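ARO (armadillo repeats only protein) (Plasmodium falciparum Santa Lucia, PDB 5EWP) probably acts as an armadillo-repeat protein-binding scaffold in the translocation and attachment of rhoptries to the apical pole of the parasite. Local coordinates at residues A[171-183]-A[193-205]. Sequence-based numbering, arbitrary orientation.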
loop_
_atom_site.group_PDB
_atom_site.type_symbol
_atom_site.label_atom_id
_atom_site.label_comp_id
_atom_site.label_asym_id
_atom_site.label_seq_id
_atom_site.Cartn_x
_atom_site.Cartn_y
_atom_site.Cartn_z
ATOM N N GLY A 171 -8.856 -5.582 -9.284
ATOM C CA GLY A 171 -8.078 -4.403 -8.964
ATOM C C GLY A 171 -8.475 -3.134 -9.696
ATOM O O GLY A 171 -8.376 -2.045 -9.142
ATOM N N ILE A 172 -8.905 -3.254 -10.949
ATOM C CA ILE A 172 -9.290 -2.064 -11.699
ATOM C C ILE A 172 -10.598 -1.475 -11.153
ATOM O O ILE A 172 -10.753 -0.254 -11.067
ATOM C CB ILE A 172 -9.402 -2.370 -13.202
ATOM C CG1 ILE A 172 -8.000 -2.597 -13.780
ATOM C CG2 ILE A 172 -10.077 -1.225 -13.945
ATOM C CD1 ILE A 172 -7.089 -1.392 -13.619
ATOM N N THR A 173 -11.528 -2.342 -10.774
ATOM C CA THR A 173 -12.741 -1.887 -10.105
ATOM C C THR A 173 -12.413 -1.008 -8.896
ATOM O O THR A 173 -12.943 0.094 -8.763
ATOM C CB THR A 173 -13.608 -3.067 -9.651
ATOM O OG1 THR A 173 -13.853 -3.934 -10.768
ATOM C CG2 THR A 173 -14.938 -2.563 -9.083
ATOM N N GLN A 174 -11.512 -1.477 -8.038
ATOM C CA GLN A 174 -11.177 -0.719 -6.841
ATOM C C GLN A 174 -10.448 0.580 -7.178
ATOM O O GLN A 174 -10.724 1.617 -6.578
ATOM C CB GLN A 174 -10.344 -1.564 -5.884
ATOM C CG GLN A 174 -11.079 -2.757 -5.354
ATOM C CD GLN A 174 -12.476 -2.404 -4.882
ATOM O OE1 GLN A 174 -12.666 -1.456 -4.122
ATOM N NE2 GLN A 174 -13.461 -3.154 -5.353
ATOM N N LEU A 175 -9.520 0.538 -8.138
ATOM C CA LEU A 175 -8.824 1.758 -8.528
ATOM C C LEU A 175 -9.753 2.812 -9.062
ATOM O O LEU A 175 -9.627 3.996 -8.743
ATOM C CB LEU A 175 -7.768 1.489 -9.606
ATOM C CG LEU A 175 -6.354 1.134 -9.226
ATOM C CD1 LEU A 175 -5.500 1.110 -10.513
ATOM C CD2 LEU A 175 -5.844 2.171 -8.224
ATOM N N VAL A 176 -10.670 2.379 -9.921
ATOM C CA VAL A 176 -11.604 3.297 -10.540
ATOM C C VAL A 176 -12.485 3.906 -9.456
ATOM O O VAL A 176 -12.801 5.092 -9.498
ATOM C CB VAL A 176 -12.440 2.598 -11.636
ATOM C CG1 VAL A 176 -13.609 3.470 -12.069
ATOM C CG2 VAL A 176 -11.555 2.276 -12.834
ATOM N N ASN A 177 -12.854 3.107 -8.458
ATOM C CA ASN A 177 -13.620 3.631 -7.333
ATOM C C ASN A 177 -12.881 4.698 -6.534
ATOM O O ASN A 177 -13.505 5.571 -5.926
ATOM C CB ASN A 177 -14.030 2.504 -6.388
ATOM C CG ASN A 177 -15.112 1.629 -6.972
ATOM O OD1 ASN A 177 -15.628 1.903 -8.058
ATOM N ND2 ASN A 177 -15.466 0.568 -6.256
ATOM N N LEU A 178 -11.555 4.653 -6.543
ATOM C CA LEU A 178 -10.790 5.681 -5.849
ATOM C C LEU A 178 -10.916 7.034 -6.540
ATOM O O LEU A 178 -10.559 8.055 -5.964
ATOM C CB LEU A 178 -9.309 5.287 -5.729
ATOM C CG LEU A 178 -9.032 4.082 -4.817
ATOM C CD1 LEU A 178 -7.544 3.746 -4.721
ATOM C CD2 LEU A 178 -9.606 4.309 -3.454
ATOM N N LEU A 179 -11.433 7.048 -7.769
ATOM C CA LEU A 179 -11.651 8.311 -8.472
ATOM C C LEU A 179 -12.864 9.086 -7.935
ATOM O O LEU A 179 -12.982 10.297 -8.146
ATOM C CB LEU A 179 -11.850 8.065 -9.968
ATOM C CG LEU A 179 -10.704 7.408 -10.735
ATOM C CD1 LEU A 179 -11.181 7.011 -12.139
ATOM C CD2 LEU A 179 -9.511 8.344 -10.815
ATOM N N GLU A 180 -13.761 8.394 -7.249
ATOM C CA GLU A 180 -14.993 9.024 -6.768
ATOM C C GLU A 180 -14.744 10.135 -5.748
ATOM O O GLU A 180 -13.829 10.054 -4.933
ATOM C CB GLU A 180 -15.934 7.974 -6.172
ATOM C CG GLU A 180 -16.538 7.055 -7.222
ATOM C CD GLU A 180 -17.500 6.029 -6.643
ATOM O OE1 GLU A 180 -17.707 6.017 -5.411
ATOM O OE2 GLU A 180 -18.034 5.219 -7.428
ATOM N N LEU A 181 -15.551 11.189 -5.819
ATOM C CA LEU A 181 -15.514 12.246 -4.812
ATOM C C LEU A 181 -16.113 11.748 -3.502
ATOM O O LEU A 181 -16.962 10.856 -3.514
ATOM C CB LEU A 181 -16.286 13.481 -5.300
ATOM C CG LEU A 181 -15.675 14.298 -6.439
ATOM C CD1 LEU A 181 -16.608 15.436 -6.845
ATOM C CD2 LEU A 181 -14.310 14.834 -6.062
ATOM N N PRO A 182 -15.692 12.337 -2.367
ATOM C CA PRO A 182 -16.384 12.134 -1.088
ATOM C C PRO A 182 -17.825 12.628 -1.206
ATOM O O PRO A 182 -18.053 13.599 -1.925
ATOM C CB PRO A 182 -15.585 12.991 -0.102
ATOM C CG PRO A 182 -14.283 13.244 -0.759
ATOM C CD PRO A 182 -14.521 13.217 -2.230
ATOM N N SER A 183 -18.763 12.013 -0.489
ATOM C CA SER A 183 -20.185 12.304 -0.676
ATOM C C SER A 183 -20.627 13.734 -0.322
ATOM O O SER A 183 -21.630 14.235 -0.846
ATOM C CB SER A 183 -21.015 11.307 0.138
ATOM O OG SER A 183 -20.724 11.415 1.518
ATOM N N THR A 193 -5.751 11.291 -3.288
ATOM C CA THR A 193 -5.962 9.897 -3.641
ATOM C C THR A 193 -6.567 9.793 -5.039
ATOM O O THR A 193 -6.179 8.927 -5.817
ATOM C CB THR A 193 -6.870 9.196 -2.609
ATOM O OG1 THR A 193 -6.265 9.283 -1.315
ATOM C CG2 THR A 193 -7.086 7.733 -2.969
ATOM N N GLN A 194 -7.493 10.691 -5.367
ATOM C CA GLN A 194 -8.097 10.692 -6.697
ATOM C C GLN A 194 -7.065 10.947 -7.794
ATOM O O GLN A 194 -7.043 10.261 -8.821
ATOM C CB GLN A 194 -9.217 11.735 -6.782
ATOM C CG GLN A 194 -10.491 11.341 -6.053
ATOM C CD GLN A 194 -10.414 11.571 -4.551
ATOM O OE1 GLN A 194 -9.431 12.111 -4.044
ATOM N NE2 GLN A 194 -11.457 11.161 -3.832
ATOM N N LEU A 195 -6.211 11.937 -7.568
ATOM C CA LEU A 195 -5.176 12.281 -8.528
ATOM C C LEU A 195 -4.183 11.135 -8.681
ATOM O O LEU A 195 -3.772 10.809 -9.797
ATOM C CB LEU A 195 -4.463 13.564 -8.115
ATOM C CG LEU A 195 -3.367 14.037 -9.073
ATOM C CD1 LEU A 195 -3.843 14.035 -10.511
ATOM C CD2 LEU A 195 -2.942 15.438 -8.677
ATOM N N GLU A 196 -3.808 10.517 -7.562
ATOM C CA GLU A 196 -2.872 9.391 -7.623
ATOM C C GLU A 196 -3.482 8.224 -8.400
ATOM O O GLU A 196 -2.802 7.563 -9.188
ATOM C CB GLU A 196 -2.456 8.956 -6.212
ATOM C CG GLU A 196 -1.638 10.014 -5.483
ATOM C CD GLU A 196 -1.347 9.663 -4.033
ATOM O OE1 GLU A 196 -1.741 8.561 -3.583
ATOM O OE2 GLU A 196 -0.732 10.501 -3.338
ATOM N N ALA A 197 -4.780 8.004 -8.210
ATOM C CA ALA A 197 -5.464 6.922 -8.898
ATOM C C ALA A 197 -5.490 7.142 -10.419
ATOM O O ALA A 197 -5.426 6.188 -11.178
ATOM C CB ALA A 197 -6.888 6.759 -8.345
ATOM N N ILE A 198 -5.578 8.393 -10.861
ATOM C CA ILE A 198 -5.483 8.698 -12.286
ATOM C C ILE A 198 -4.145 8.193 -12.813
ATOM O O ILE A 198 -4.078 7.496 -13.824
ATOM C CB ILE A 198 -5.592 10.200 -12.566
ATOM C CG1 ILE A 198 -7.000 10.700 -12.255
ATOM C CG2 ILE A 198 -5.254 10.496 -14.036
ATOM C CD1 ILE A 198 -7.123 12.208 -12.302
ATOM N N TYR A 199 -3.082 8.533 -12.101
ATOM C CA TYR A 199 -1.743 8.111 -12.508
ATOM C C TYR A 199 -1.583 6.596 -12.455
ATOM O O TYR A 199 -0.889 6.007 -13.279
ATOM C CB TYR A 199 -0.694 8.794 -11.641
ATOM C CG TYR A 199 -0.674 10.298 -11.786
ATOM C CD1 TYR A 199 -0.967 10.913 -13.004
ATOM C CD2 TYR A 199 -0.361 11.106 -10.702
ATOM C CE1 TYR A 199 -0.944 12.302 -13.127
ATOM C CE2 TYR A 199 -0.336 12.482 -10.815
ATOM C CZ TYR A 199 -0.627 13.076 -12.017
ATOM O OH TYR A 199 -0.595 14.450 -12.085
ATOM N N HIS A 200 -2.206 5.956 -11.468
ATOM C CA HIS A 200 -2.141 4.503 -11.393
ATOM C C HIS A 200 -2.798 3.858 -12.619
ATOM O O HIS A 200 -2.278 2.894 -13.178
ATOM C CB HIS A 200 -2.811 3.989 -10.107
ATOM C CG HIS A 200 -2.153 4.456 -8.842
ATOM N ND1 HIS A 200 -0.823 4.823 -8.777
ATOM C CD2 HIS A 200 -2.651 4.624 -7.589
ATOM C CE1 HIS A 200 -0.529 5.182 -7.539
ATOM N NE2 HIS A 200 -1.621 5.077 -6.800
ATOM N N LEU A 201 -3.956 4.380 -13.017
ATOM C CA LEU A 201 -4.670 3.850 -14.168
ATOM C C LEU A 201 -3.863 4.015 -15.456
ATOM O O LEU A 201 -3.798 3.098 -16.271
ATOM C CB LEU A 201 -6.035 4.529 -14.297
ATOM C CG LEU A 201 -7.032 4.101 -13.216
ATOM C CD1 LEU A 201 -8.239 5.045 -13.177
ATOM C CD2 LEU A 201 -7.471 2.653 -13.436
ATOM N N GLU A 202 -3.226 5.169 -15.618
ATOM C CA GLU A 202 -2.343 5.377 -16.756
ATOM C C GLU A 202 -1.208 4.354 -16.759
ATOM O O GLU A 202 -0.883 3.782 -17.806
ATOM C CB GLU A 202 -1.776 6.798 -16.748
ATOM C CG GLU A 202 -2.799 7.873 -17.078
ATOM C CD GLU A 202 -2.185 9.259 -17.168
ATOM O OE1 GLU A 202 -1.226 9.535 -16.415
ATOM O OE2 GLU A 202 -2.663 10.073 -17.990
ATOM N N ASP A 203 -0.613 4.116 -15.588
ATOM C CA ASP A 203 0.497 3.174 -15.480
ATOM C C ASP A 203 0.077 1.744 -15.773
ATOM O O ASP A 203 0.887 0.926 -16.220
ATOM C CB ASP A 203 1.138 3.268 -14.089
ATOM C CG ASP A 203 1.905 4.568 -13.901
ATOM O OD1 ASP A 203 2.078 5.299 -14.907
ATOM O OD2 ASP A 203 2.350 4.858 -12.775
ATOM N N PHE A 204 -1.188 1.446 -15.517
ATOM C CA PHE A 204 -1.769 0.159 -15.872
ATOM C C PHE A 204 -1.906 0.037 -17.391
ATOM O O PHE A 204 -1.563 -0.985 -17.975
ATOM C CB PHE A 204 -3.146 -0.009 -15.213
ATOM C CG PHE A 204 -3.793 -1.338 -15.477
ATOM C CD1 PHE A 204 -3.433 -2.453 -14.742
ATOM C CD2 PHE A 204 -4.777 -1.467 -16.443
ATOM C CE1 PHE A 204 -4.028 -3.691 -14.974
ATOM C CE2 PHE A 204 -5.390 -2.689 -16.676
ATOM C CZ PHE A 204 -5.015 -3.809 -15.946
ATOM N N ILE A 205 -2.420 1.088 -18.019
ATOM C CA ILE A 205 -2.710 1.051 -19.452
ATOM C C ILE A 205 -1.423 1.011 -20.267
ATOM O O ILE A 205 -1.356 0.328 -21.289
ATOM C CB ILE A 205 -3.557 2.270 -19.886
ATOM C CG1 ILE A 205 -4.956 2.199 -19.263
ATOM C CG2 ILE A 205 -3.654 2.369 -21.421
ATOM C CD1 ILE A 205 -5.681 3.526 -19.258
#
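Q194, in the first turn of helix 192-205, lays its side chain along the backbone of L178, L179 and E180, just beyond helix 171-177. Its CB lies 4.0 Å from L178 O; CG rests against two successive carbonyl oxygens, 3.3 Å from L178 O and 3.4 Å from L179 O. A bend at chi2 then turns the amide outward along the departing chain, where NE2 gives a nearly straight hydrogen bond to E180 O (2.8 Å, 171° at the hydrogen). The acceptor lies almost in the amide plane, whereas the donor is tilted 26° from the carbonyl plane of E180; P182 CD packs beside NE2. Deeper in, the contact is apolar. A197, whose CA faces that of L175, offers its CB methyl to L178 CB and L179 CD2. L179 and L201 meet tip to tip through their CD1 methyls (3.7 Å), while L201 and L175 slide past each other in opposite directions, CD2 of L201 against CD1 of L175. At the far end I172 CD1 sits squarely over one face of the F204 ring, 3.6 Å from its centroid, a CH-pi contact. The helices run roughly antiparallel, at 145°, and pack as neighbours in the helical solenoid expected of an armadillo-repeat protein. Helix 142-156 packs on L178 and H200, and its D142 is hydrogen-bonded to T193 OG1; helix 237-250 receives I198, and helix 224-231 covers L179.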